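Local coordinates for GDSL-like Lipase/Acylhydrolase family protein (Neisseria meningitidis, PDB 4K7J) that probably removes O-linked acetyl groups from peptidoglycan, as an esterase of the SGNH hydrolase family that works through a catalytic triad, at residues M40-S45 with S50-R55; T70-K75 with G356-A361; G118-P121 with I125-H128; I285-S290 with Q310-V315. One frame throughout, in Å; residues are numbered along the deposited sequence.

Contact 1 (M40-S45 with S50-R55); sequences MKKLQS and SGETFR
Lys42 is stretched out along its whole length, CG trans to the backbone N (chi1 -179°) and every later torsion extended, which carries it straight off the helix until its ammonium reaches Thr53; Phe54 has its own CG anti as well, which swings the ring from the strand up against Leu43. Lys42 NZ gives a hydrogen bond to Thr53 O at 2.9 Å, approaching tilted from the carbonyl plane. On the way the lysine passes the rim of the aromatic ring, its CG 4.1 Å from Phe54 CD2 and near the ring plane. Leu43 instead takes a face: its CG sits 3.8 Å from the centroid of the Phe54 ring and 8° off the normal, a CH-pi contact over the middle of the ring. Helix 38-47 and strand 53-60 are more antiparallel than parallel here, with 134° between their short axes, and the strand is an inner one of the alpha/beta sheet that forms the SGNH core. It leads on into the Gly-Asp-Ser sequence of the family. Ile209, on the neighbouring strand 208-215, touches both Leu43 and Phe54. Lys42 NZ comes within 3.8 Å of Arg55 NH1, but each cation has an acid of its own: Asp241 forms a salt bridge with Lys42, and Glu203 one with Arg55 NE. Asp241 also accepts the backbone N of Arg55. Where the chain turns back, Ser50 N makes a bent bond to Ser45 O at 2.9 Å. Ser50 OG donates to the anti lone pair of Glu52 OE1 across 3.2 Å.

Contact 2 (T70-K75 with G356-A361); sequences TDSLRK and GYRRAA
Ser72 rests in a shallow seat made by Arg358 and Ala361 one helical turn apart. Its OG, turned anti to the backbone N (chi1 164°), points across to the second helix and lies 3.2 Å from Arg358 O. A hydrogen bond is possible there, although the hydroxyl proton has a second acceptor within reach and the choice is not settled. The same oxygen lies 3.5 Å from Arg358 CG, so the root of the arginine lies against the serine while the rest of its chain bends away. On the other flank Ala361 CB touches Ser72 CB at 3.8 Å and comes within 3.9 Å of Leu73 N. Leu73 adds its CD1, 4.0 Å from Ala361 O. Ser72 and Ala361, both small, let the short axes of helices 68-81 and 354-373 approach to 8.0 Å, crossing at -46° with both chains heading broadly the same way. Farther out, Phe69 covers Ala361, and Ala365, a turn further along helix 354-373, meets Leu73. Helix 68-81 carries a salt-bridge network on a flank turned from the contact: Arg74 grips Asp71 side-on, NE and NH2 both on OD1, with NH2 at 3.0 Å, while Lys75 NZ reaches the syn lone pair of Asp71 OD2. Asp67 shares Arg74, whose NH1 also bonds to Val211 O. The charges of Asp71, Arg74 and Lys75 are thus paired on their own side, with Asp67, and do not reach across to helix 354-373; between these turns the contact is mainly van der Waals, with the Ser72 hydroxyl beside the Arg358 carbonyl.

Contact 3 (G118-P121 with I125-H128); sequences GDFP and ILAH
Asp119 opens the contact with its backbone, its O lying 3.8 Å from Leu126 CD2. The residue centres an inverse gamma turn, closed by a weak bond of 3.2 Å from Phe120 N back to Gly118 O. Trp176 NE1 donates to Asp119 O, and Lys154 forms a salt bridge with Asp119 OD2, so OD2 and the carbonyl O are engaged beyond the strand. Phe120 follows, and its chi1 of -65° carries the ring back toward Leu126, where the two side chains meet at about a right angle. Phe120 CD1 lies 3.8 Å from Leu126 CD2, and Phe120 CE1 keeps 4.1 Å from Leu126 CG. Leu111 of strand 109-112 touches both residues. Pro121 lays the edge of its ring along the start of strand 125-128, with CG 3.8 Å from Ile125 O and CD 4.4 Å from Leu126 CB. This is the loop between strands 109-112 and 125-128, antiparallel neighbours in a sheet of the beta domain inserted after helix 68-81, folded over its own second strand. Between loop and strand the grip is thus by van der Waals contact, with Asp119 OD2 paired to Lys154 and its carbonyl O to Trp176 NE1.

Contact 4 (I285-S290 with Q310-V315); sequences IGAPES and QMQRRV
Gly286 and Gln312 are the closest backbone pair, their CA atoms 6.1 Å apart where the chain around Gly286 passes helix 305-318. One side chain does nearly all the bridging. Gln312 has CG anti to its carbonyl carbon (chi1 -66°) and is extended onward to CD, so its amide is held out to Gly286 and Ala287. Gln312 OE1 accepts the backbone N of Ala287 at 2.8 Å, nearly straight at 164°, with the donor tilted from the amide carbonyl plane. The same oxygen packs against Gly286 CA at 3.4 Å and Ala287 CB at 3.6 Å. Gln312 NE2 lies 3.4 Å from Ile285 O and donates to Tyr247 O. Trp266 of helix 259-276 packs on the same side chain. Strand, helix and the following strand 322-325 make a beta-alpha-beta unit of the SGNH hydrolase core, and Gly286 pairs with Trp324 of that last strand. Just beyond, Gln309 NE2 bonds to Ala287 O. One buried amide thus takes a main-chain N-H with its oxygen and a main-chain carbonyl with its nitrogen; the two bonds fix which way it is flipped, and the first satisfies the N-H at the Gly286-Ala287 step.

Starting from the N terminus, contact 1 closes first, a short turn that folds helix 38-47 back onto strand 53-60. Contact 2 then opens on helix 68-81 and closes only at helix 354-373, spanning 280 residues and bringing an early helix of the hydrolase core against its last helix. Contacts 3 and 4 both nest inside that long loop, one after the other. Contact 3 is a local closure in the antiparallel beta domain inserted after helix 68-81, across the chain's centre from contact 2, while contact 4 ties a strand to the helix of its own crossover. Contacts 1 and 4 reach the same six-stranded sheet, their centres about 28 Å apart.

Contact 1 (M40-S45 with S50-R55)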
loop_
_atom_site.group_PDB
_atom_site.type_symbol
_atom_site.label_atom_id
_atom_site.label_comp_id
_atom_site.label_asym_id
_atom_site.label_seq_id
_atom_site.Cartn_x
_atom_site.Cartn_y
_atom_site.Cartn_z
ATOM N N MET A 40 -15.972 -7.258 -6.751
ATOM C CA MET A 40 -15.802 -8.122 -7.920
ATOM C C MET A 40 -16.660 -7.618 -9.082
ATOM O O MET A 40 -16.219 -7.578 -10.232
ATOM C CB MET A 40 -16.187 -9.558 -7.571
ATOM C CG MET A 40 -16.075 -10.556 -8.712
ATOM S SD MET A 40 -14.394 -10.804 -9.312
ATOM C CE MET A 40 -13.605 -11.549 -7.881
ATOM N N LYS A 41 -17.890 -7.230 -8.765
ATOM C CA LYS A 41 -18.806 -6.695 -9.765
ATOM C C LYS A 41 -18.196 -5.452 -10.421
ATOM O O LYS A 41 -18.275 -5.273 -11.638
ATOM C CB LYS A 41 -20.163 -6.386 -9.128
ATOM C CG LYS A 41 -21.245 -5.961 -10.108
ATOM C CD LYS A 41 -22.523 -5.569 -9.377
ATOM C CE LYS A 41 -23.210 -6.781 -8.759
ATOM N NZ LYS A 41 -23.785 -7.678 -9.802
ATOM N N LYS A 42 -17.545 -4.613 -9.624
ATOM C CA LYS A 42 -16.872 -3.445 -10.192
ATOM C C LYS A 42 -15.655 -3.837 -11.045
ATOM O O LYS A 42 -15.440 -3.266 -12.114
ATOM C CB LYS A 42 -16.484 -2.443 -9.102
ATOM C CG LYS A 42 -15.807 -1.197 -9.643
ATOM C CD LYS A 42 -15.523 -0.176 -8.547
ATOM C CE LYS A 42 -14.737 0.991 -9.117
ATOM N NZ LYS A 42 -14.414 2.030 -8.100
ATOM N N LEU A 43 -14.876 -4.820 -10.592
ATOM C CA LEU A 43 -13.711 -5.270 -11.368
ATOM C C LEU A 43 -14.127 -5.820 -12.724
ATOM O O LEU A 43 -13.548 -5.449 -13.749
ATOM C CB LEU A 43 -12.900 -6.329 -10.617
ATOM C CG LEU A 43 -11.370 -6.206 -10.670
ATOM C CD1 LEU A 43 -10.729 -7.561 -10.529
ATOM C CD2 LEU A 43 -10.841 -5.492 -11.913
ATOM N N GLN A 44 -15.132 -6.699 -12.730
ATOM C CA GLN A 44 -15.631 -7.273 -13.980
ATOM C C GLN A 44 -16.072 -6.198 -14.981
ATOM O O GLN A 44 -15.725 -6.260 -16.159
ATOM C CB GLN A 44 -16.781 -8.259 -13.722
ATOM C CG GLN A 44 -16.418 -9.479 -12.860
ATOM C CD GLN A 44 -15.658 -10.568 -13.613
ATOM O OE1 GLN A 44 -15.121 -10.345 -14.702
ATOM N NE2 GLN A 44 -15.616 -11.762 -13.028
ATOM N N SER A 45 -16.825 -5.203 -14.524
ATOM C CA SER A 45 -17.273 -4.162 -15.446
ATOM C C SER A 45 -16.107 -3.324 -15.957
ATOM O O SER A 45 -16.105 -2.931 -17.119
ATOM C CB SER A 45 -18.391 -3.296 -14.859
ATOM O OG SER A 45 -18.077 -2.855 -13.554
ATOM N N SER A 50 -15.787 -0.434 -18.617
ATOM C CA SER A 50 -16.752 0.501 -18.040
ATOM C C SER A 50 -16.207 1.927 -17.909
ATOM O O SER A 50 -16.973 2.887 -17.869
ATOM C CB SER A 50 -17.242 -0.004 -16.680
ATOM O OG SER A 50 -16.217 0.060 -15.699
ATOM N N GLY A 51 -14.886 2.068 -17.839
ATOM C CA GLY A 51 -14.280 3.377 -17.666
ATOM C C GLY A 51 -14.114 3.764 -16.203
ATOM O O GLY A 51 -13.532 4.796 -15.882
ATOM N N GLU A 52 -14.627 2.939 -15.299
ATOM C CA GLU A 52 -14.430 3.193 -13.879
ATOM C C GLU A 52 -12.971 2.943 -13.478
ATOM O O GLU A 52 -12.196 2.360 -14.246
ATOM C CB GLU A 52 -15.363 2.320 -13.049
ATOM C CG GLU A 52 -16.829 2.674 -13.182
ATOM C CD GLU A 52 -17.711 1.675 -12.467
ATOM O OE1 GLU A 52 -17.825 0.534 -12.964
ATOM O OE2 GLU A 52 -18.271 2.019 -11.403
ATOM N N THR A 53 -12.589 3.405 -12.290
ATOM C CA THR A 53 -11.254 3.115 -11.774
ATOM C C THR A 53 -11.346 2.126 -10.624
ATOM O O THR A 53 -12.010 2.392 -9.621
ATOM C CB THR A 53 -10.527 4.380 -11.283
ATOM O OG1 THR A 53 -10.268 5.247 -12.392
ATOM C CG2 THR A 53 -9.188 4.010 -10.620
ATOM N N PHE A 54 -10.674 0.985 -10.765
ATOM C CA PHE A 54 -10.641 0.010 -9.688
ATOM C C PHE A 54 -9.348 0.214 -8.908
ATOM O O PHE A 54 -8.254 0.041 -9.448
ATOM C CB PHE A 54 -10.739 -1.418 -10.224
ATOM C CG PHE A 54 -10.876 -2.458 -9.151
ATOM C CD1 PHE A 54 -9.753 -2.984 -8.525
ATOM C CD2 PHE A 54 -12.133 -2.913 -8.765
ATOM C CE1 PHE A 54 -9.881 -3.946 -7.528
ATOM C CE2 PHE A 54 -12.273 -3.874 -7.772
ATOM C CZ PHE A 54 -11.141 -4.390 -7.149
ATOM N N ARG A 55 -9.489 0.566 -7.631
ATOM C CA ARG A 55 -8.356 1.023 -6.829
ATOM C C ARG A 55 -7.906 -0.032 -5.829
ATOM O O ARG A 55 -8.639 -0.372 -4.894
ATOM C CB ARG A 55 -8.711 2.323 -6.094
ATOM C CG ARG A 55 -8.990 3.506 -7.015
ATOM C CD ARG A 55 -9.525 4.711 -6.244
ATOM N NE ARG A 55 -10.001 5.743 -7.162
ATOM C CZ ARG A 55 -11.260 5.849 -7.576
ATOM N NH1 ARG A 55 -12.177 4.999 -7.141
ATOM N NH2 ARG A 55 -11.602 6.814 -8.413
#

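Contact 2 (T70-K75 with G356-A361)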
loop_
_atom_site.group_PDB
_atom_site.type_symbol
_atom_site.label_atom_id
_atom_site.label_comp_id
_atom_site.label_asym_id
_atom_site.label_seq_id
_atom_site.Cartn_x
_atom_site.Cartn_y
_atom_site.Cartn_z
ATOM N N THR A 70 4.768 -4.398 -5.168
ATOM C CA THR A 70 3.571 -3.697 -5.643
ATOM C C THR A 70 3.679 -3.197 -7.097
ATOM O O THR A 70 2.681 -3.121 -7.804
ATOM C CB THR A 70 3.206 -2.547 -4.695
ATOM O OG1 THR A 70 4.407 -1.896 -4.277
ATOM C CG2 THR A 70 2.506 -3.095 -3.453
ATOM N N ASP A 71 4.884 -2.882 -7.562
ATOM C CA ASP A 71 5.015 -2.410 -8.934
ATOM C C ASP A 71 4.863 -3.556 -9.923
ATOM O O ASP A 71 4.402 -3.359 -11.049
ATOM C CB ASP A 71 6.340 -1.692 -9.169
ATOM C CG ASP A 71 6.422 -1.077 -10.555
ATOM O OD1 ASP A 71 5.523 -0.275 -10.910
ATOM O OD2 ASP A 71 7.364 -1.418 -11.295
ATOM N N SER A 72 5.238 -4.760 -9.501
ATOM C CA SER A 72 5.087 -5.924 -10.370
ATOM C C SER A 72 3.602 -6.245 -10.487
ATOM O O SER A 72 3.090 -6.492 -11.579
ATOM C CB SER A 72 5.881 -7.114 -9.833
ATOM O OG SER A 72 5.453 -8.319 -10.446
ATOM N N LEU A 73 2.912 -6.202 -9.352
ATOM C CA LEU A 73 1.465 -6.357 -9.311
ATOM C C LEU A 73 0.798 -5.277 -10.173
ATOM O O LEU A 73 -0.125 -5.555 -10.957
ATOM C CB LEU A 73 0.981 -6.259 -7.863
ATOM C CG LEU A 73 -0.481 -6.585 -7.568
ATOM C CD1 LEU A 73 -0.724 -8.053 -7.850
ATOM C CD2 LEU A 73 -0.809 -6.251 -6.114
ATOM N N ARG A 74 1.277 -4.047 -10.024
ATOM C CA ARG A 74 0.774 -2.928 -10.810
ATOM C C ARG A 74 0.903 -3.187 -12.307
ATOM O O ARG A 74 -0.072 -3.081 -13.041
ATOM C CB ARG A 74 1.494 -1.641 -10.413
ATOM C CG ARG A 74 0.980 -0.376 -11.084
ATOM C CD ARG A 74 1.366 0.856 -10.271
ATOM N NE ARG A 74 2.753 0.826 -9.851
ATOM C CZ ARG A 74 3.169 0.893 -8.591
ATOM N NH1 ARG A 74 2.319 1.013 -7.579
ATOM N NH2 ARG A 74 4.456 0.844 -8.350
ATOM N N LYS A 75 2.094 -3.545 -12.764
ATOM C CA LYS A 75 2.307 -3.691 -14.209
ATOM C C LYS A 75 1.493 -4.843 -14.787
ATOM O O LYS A 75 0.944 -4.745 -15.885
ATOM C CB LYS A 75 3.787 -3.874 -14.527
ATOM C CG LYS A 75 4.659 -2.680 -14.139
ATOM C CD LYS A 75 4.333 -1.445 -14.972
ATOM C CE LYS A 75 5.126 -0.231 -14.490
ATOM N NZ LYS A 75 6.575 -0.581 -14.375
ATOM N N GLY A 356 13.032 -11.370 -6.696
ATOM C CA GLY A 356 12.278 -12.153 -5.735
ATOM C C GLY A 356 10.920 -11.527 -5.480
ATOM O O GLY A 356 9.892 -12.210 -5.486
ATOM N N TYR A 357 10.903 -10.215 -5.270
ATOM C CA TYR A 357 9.629 -9.526 -5.076
ATOM C C TYR A 357 8.761 -9.589 -6.334
ATOM O O TYR A 357 7.533 -9.767 -6.251
ATOM C CB TYR A 357 9.842 -8.067 -4.650
ATOM C CG TYR A 357 10.305 -7.889 -3.223
ATOM C CD1 TYR A 357 9.548 -8.373 -2.159
ATOM C CD2 TYR A 357 11.500 -7.232 -2.936
ATOM C CE1 TYR A 357 9.969 -8.215 -0.853
ATOM C CE2 TYR A 357 11.931 -7.070 -1.627
ATOM C CZ TYR A 357 11.155 -7.564 -0.590
ATOM O OH TYR A 357 11.564 -7.411 0.717
ATOM N N ARG A 358 9.394 -9.432 -7.496
ATOM C CA ARG A 358 8.649 -9.482 -8.750
ATOM C C ARG A 358 7.997 -10.850 -8.915
ATOM O O ARG A 358 6.840 -10.945 -9.314
ATOM C CB ARG A 358 9.549 -9.191 -9.955
ATOM C CG ARG A 358 8.770 -9.103 -11.274
ATOM C CD ARG A 358 9.675 -9.262 -12.504
ATOM N NE ARG A 358 10.287 -10.589 -12.566
ATOM C CZ ARG A 358 11.594 -10.808 -12.687
ATOM N NH1 ARG A 358 12.437 -9.784 -12.775
ATOM N NH2 ARG A 358 12.057 -12.052 -12.728
ATOM N N ARG A 359 8.746 -11.899 -8.578
ATOM C CA ARG A 359 8.271 -13.275 -8.716
ATOM C C ARG A 359 7.075 -13.531 -7.804
ATOM O O ARG A 359 6.048 -14.074 -8.232
ATOM C CB ARG A 359 9.400 -14.262 -8.396
ATOM C CG ARG A 359 9.010 -15.743 -8.442
ATOM C CD ARG A 359 10.167 -16.645 -7.950
ATOM N NE ARG A 359 9.901 -18.073 -8.160
ATOM C CZ ARG A 359 10.730 -19.062 -7.825
ATOM N NH1 ARG A 359 11.901 -18.807 -7.249
ATOM N NH2 ARG A 359 10.384 -20.320 -8.064
ATOM N N ALA A 360 7.209 -13.138 -6.541
ATOM C CA ALA A 360 6.138 -13.343 -5.576
ATOM C C ALA A 360 4.872 -12.617 -6.024
ATOM O O ALA A 360 3.772 -13.152 -5.914
ATOM C CB ALA A 360 6.573 -12.865 -4.183
ATOM N N ALA A 361 5.026 -11.403 -6.545
ATOM C CA ALA A 361 3.854 -10.606 -6.939
ATOM C C ALA A 361 3.156 -11.150 -8.183
ATOM O O ALA A 361 1.924 -11.062 -8.309
ATOM C CB ALA A 361 4.237 -9.151 -7.128
#

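Contact 3 (G118-P121 with I125-H128)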
loop_
_atom_site.group_PDB
_atom_site.type_symbol
_atom_site.label_atom_id
_atom_site.label_comp_id
_atom_site.label_asym_id
_atom_site.label_seq_id
_atom_site.Cartn_x
_atom_site.Cartn_y
_atom_site.Cartn_z
ATOM N N GLY A 118 3.827 12.256 15.226
ATOM C CA GLY A 118 3.296 13.392 14.509
ATOM C C GLY A 118 1.837 13.161 14.210
ATOM O O GLY A 118 1.254 12.131 14.561
ATOM N N ASP A 119 1.252 14.136 13.541
ATOM C CA ASP A 119 -0.140 14.073 13.133
ATOM C C ASP A 119 -0.196 13.449 11.725
ATOM O O ASP A 119 -0.430 14.136 10.737
ATOM C CB ASP A 119 -0.682 15.502 13.140
ATOM C CG ASP A 119 -2.178 15.580 12.909
ATOM O OD1 ASP A 119 -2.902 14.632 13.269
ATOM O OD2 ASP A 119 -2.625 16.626 12.398
ATOM N N PHE A 120 0.034 12.147 11.627
ATOM C CA PHE A 120 0.136 11.507 10.318
ATOM C C PHE A 120 -1.235 11.148 9.751
ATOM O O PHE A 120 -2.085 10.639 10.469
ATOM C CB PHE A 120 0.983 10.229 10.398
ATOM C CG PHE A 120 2.441 10.455 10.758
ATOM C CD1 PHE A 120 3.330 10.944 9.822
ATOM C CD2 PHE A 120 2.920 10.108 12.012
ATOM C CE1 PHE A 120 4.660 11.139 10.137
ATOM C CE2 PHE A 120 4.254 10.288 12.343
ATOM C CZ PHE A 120 5.128 10.803 11.408
ATOM N N PRO A 121 -1.444 11.386 8.448
ATOM C CA PRO A 121 -2.645 10.856 7.797
ATOM C C PRO A 121 -2.400 9.384 7.490
ATOM O O PRO A 121 -1.272 8.919 7.684
ATOM C CB PRO A 121 -2.716 11.664 6.497
ATOM C CG PRO A 121 -1.276 11.918 6.153
ATOM C CD PRO A 121 -0.531 12.021 7.485
ATOM N N ILE A 125 3.027 8.797 6.366
ATOM C CA ILE A 125 4.002 9.655 5.697
ATOM C C ILE A 125 3.432 11.050 5.484
ATOM O O ILE A 125 2.292 11.207 5.041
ATOM C CB ILE A 125 4.425 9.056 4.335
ATOM C CG1 ILE A 125 5.050 7.676 4.545
ATOM C CG2 ILE A 125 5.387 9.995 3.578
ATOM C CD1 ILE A 125 5.468 6.995 3.286
ATOM N N LEU A 126 4.216 12.066 5.820
ATOM C CA LEU A 126 3.866 13.423 5.422
ATOM C C LEU A 126 5.118 14.144 4.947
ATOM O O LEU A 126 6.238 13.684 5.198
ATOM C CB LEU A 126 3.177 14.186 6.567
ATOM C CG LEU A 126 3.932 14.448 7.879
ATOM C CD1 LEU A 126 4.850 15.668 7.790
ATOM C CD2 LEU A 126 2.969 14.606 9.059
ATOM N N ALA A 127 4.939 15.263 4.251
ATOM C CA ALA A 127 6.091 16.093 3.886
ATOM C C ALA A 127 5.849 17.549 4.284
ATOM O O ALA A 127 4.768 18.079 4.047
ATOM C CB ALA A 127 6.383 15.979 2.418
ATOM N N HIS A 128 6.836 18.186 4.912
ATOM C CA HIS A 128 6.737 19.611 5.228
ATOM C C HIS A 128 7.175 20.381 3.982
ATOM O O HIS A 128 8.293 20.186 3.507
ATOM C CB HIS A 128 7.677 19.985 6.387
ATOM C CG HIS A 128 7.445 19.206 7.644
ATOM N ND1 HIS A 128 6.239 19.219 8.317
ATOM C CD2 HIS A 128 8.276 18.420 8.373
ATOM C CE1 HIS A 128 6.335 18.462 9.397
ATOM N NE2 HIS A 128 7.560 17.969 9.457
#

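Contact 4 (I285-S290 with Q310-V315)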
loop_
_atom_site.group_PDB
_atom_site.type_symbol
_atom_site.label_atom_id
_atom_site.label_comp_id
_atom_site.label_asym_id
_atom_site.label_seq_id
_atom_site.Cartn_x
_atom_site.Cartn_y
_atom_site.Cartn_z
ATOM N N ILE A 285 -2.111 -10.700 3.362
ATOM C CA ILE A 285 -0.930 -11.405 2.890
ATOM C C ILE A 285 -0.181 -12.017 4.074
ATOM O O ILE A 285 0.436 -11.304 4.863
ATOM C CB ILE A 285 -0.005 -10.477 2.098
ATOM C CG1 ILE A 285 -0.688 -10.071 0.789
ATOM C CG2 ILE A 285 1.317 -11.184 1.792
ATOM C CD1 ILE A 285 0.241 -9.421 -0.208
ATOM N N GLY A 286 -0.272 -13.338 4.217
ATOM C CA GLY A 286 0.436 -14.023 5.284
ATOM C C GLY A 286 1.929 -13.803 5.135
ATOM O O GLY A 286 2.434 -13.756 4.015
ATOM N N ALA A 287 2.631 -13.645 6.253
ATOM C CA ALA A 287 4.058 -13.366 6.213
ATOM C C ALA A 287 4.841 -14.439 5.431
ATOM O O ALA A 287 4.521 -15.632 5.514
ATOM C CB ALA A 287 4.599 -13.230 7.618
ATOM N N PRO A 288 5.864 -14.013 4.664
ATOM C CA PRO A 288 6.756 -14.981 4.019
ATOM C C PRO A 288 7.604 -15.671 5.071
ATOM O O PRO A 288 7.646 -15.204 6.206
ATOM C CB PRO A 288 7.656 -14.099 3.141
ATOM C CG PRO A 288 7.668 -12.763 3.833
ATOM C CD PRO A 288 6.271 -12.617 4.394
ATOM N N GLU A 289 8.277 -16.758 4.715
ATOM C CA GLU A 289 9.248 -17.312 5.638
ATOM C C GLU A 289 10.389 -16.315 5.782
ATOM O O GLU A 289 10.862 -15.758 4.797
ATOM C CB GLU A 289 9.789 -18.672 5.178
ATOM C CG GLU A 289 10.835 -19.236 6.151
ATOM C CD GLU A 289 11.223 -20.687 5.876
ATOM O OE1 GLU A 289 11.908 -20.954 4.866
ATOM O OE2 GLU A 289 10.852 -21.560 6.685
ATOM N N SER A 290 10.803 -16.086 7.023
ATOM C CA SER A 290 11.997 -15.321 7.336
ATOM C C SER A 290 12.897 -16.233 8.136
ATOM O O SER A 290 12.437 -17.235 8.688
ATOM C CB SER A 290 11.661 -14.093 8.193
ATOM O OG SER A 290 10.878 -13.164 7.466
ATOM N N GLN A 310 -0.099 -17.976 11.604
ATOM C CA GLN A 310 -1.350 -18.681 11.895
ATOM C C GLN A 310 -2.417 -17.711 12.371
ATOM O O GLN A 310 -3.591 -17.847 12.029
ATOM C CB GLN A 310 -1.131 -19.788 12.931
ATOM C CG GLN A 310 -0.373 -20.967 12.371
ATOM C CD GLN A 310 -0.249 -22.109 13.357
ATOM O OE1 GLN A 310 -0.738 -22.038 14.490
ATOM N NE2 GLN A 310 0.416 -23.173 12.929
ATOM N N MET A 311 -2.003 -16.734 13.168
ATOM C CA MET A 311 -2.915 -15.697 13.604
ATOM C C MET A 311 -3.487 -14.983 12.389
ATOM O O MET A 311 -4.694 -14.732 12.324
ATOM C CB MET A 311 -2.208 -14.684 14.503
ATOM C CG MET A 311 -3.096 -13.491 14.824
ATOM S SD MET A 311 -2.127 -12.084 15.345
ATOM C CE MET A 311 -1.462 -11.585 13.756
ATOM N N GLN A 312 -2.622 -14.672 11.422
ATOM C CA GLN A 312 -3.060 -13.946 10.228
ATOM C C GLN A 312 -4.163 -14.676 9.485
ATOM O O GLN A 312 -5.138 -14.058 9.040
ATOM C CB GLN A 312 -1.893 -13.690 9.276
ATOM C CG GLN A 312 -0.836 -12.754 9.830
ATOM C CD GLN A 312 0.302 -12.522 8.853
ATOM O OE1 GLN A 312 1.099 -13.412 8.604
ATOM N NE2 GLN A 312 0.367 -11.323 8.284
ATOM N N ARG A 313 -4.006 -15.987 9.333
ATOM C CA ARG A 313 -5.030 -16.775 8.667
ATOM C C ARG A 313 -6.343 -16.836 9.459
ATOM O O ARG A 313 -7.412 -16.709 8.882
ATOM C CB ARG A 313 -4.524 -18.182 8.320
ATOM C CG ARG A 313 -5.501 -18.938 7.457
ATOM C CD ARG A 313 -5.185 -20.415 7.419
ATOM N NE ARG A 313 -4.060 -20.708 6.543
ATOM C CZ ARG A 313 -4.158 -20.840 5.223
ATOM N NH1 ARG A 313 -5.331 -20.697 4.623
ATOM N NH2 ARG A 313 -3.079 -21.107 4.503
ATOM N N ARG A 314 -6.268 -16.998 10.777
ATOM C CA ARG A 314 -7.480 -16.944 11.606
ATOM C C ARG A 314 -8.213 -15.607 11.461
ATOM O O ARG A 314 -9.440 -15.565 11.376
ATOM C CB ARG A 314 -7.147 -17.154 13.084
ATOM C CG ARG A 314 -6.776 -18.565 13.471
ATOM C CD ARG A 314 -6.849 -18.749 14.997
ATOM N NE ARG A 314 -5.907 -17.911 15.745
ATOM C CZ ARG A 314 -4.618 -18.194 15.881
ATOM N NH1 ARG A 314 -4.119 -19.283 15.317
ATOM N NH2 ARG A 314 -3.827 -17.397 16.578
ATOM N N VAL A 315 -7.457 -14.514 11.435
ATOM C CA VAL A 315 -8.059 -13.186 11.254
ATOM C C VAL A 315 -8.787 -13.090 9.917
ATOM O O VAL A 315 -9.926 -12.595 9.847
ATOM C CB VAL A 315 -7.004 -12.058 11.348
ATOM C CG1 VAL A 315 -7.590 -10.730 10.858
ATOM C CG2 VAL A 315 -6.492 -11.932 12.777
#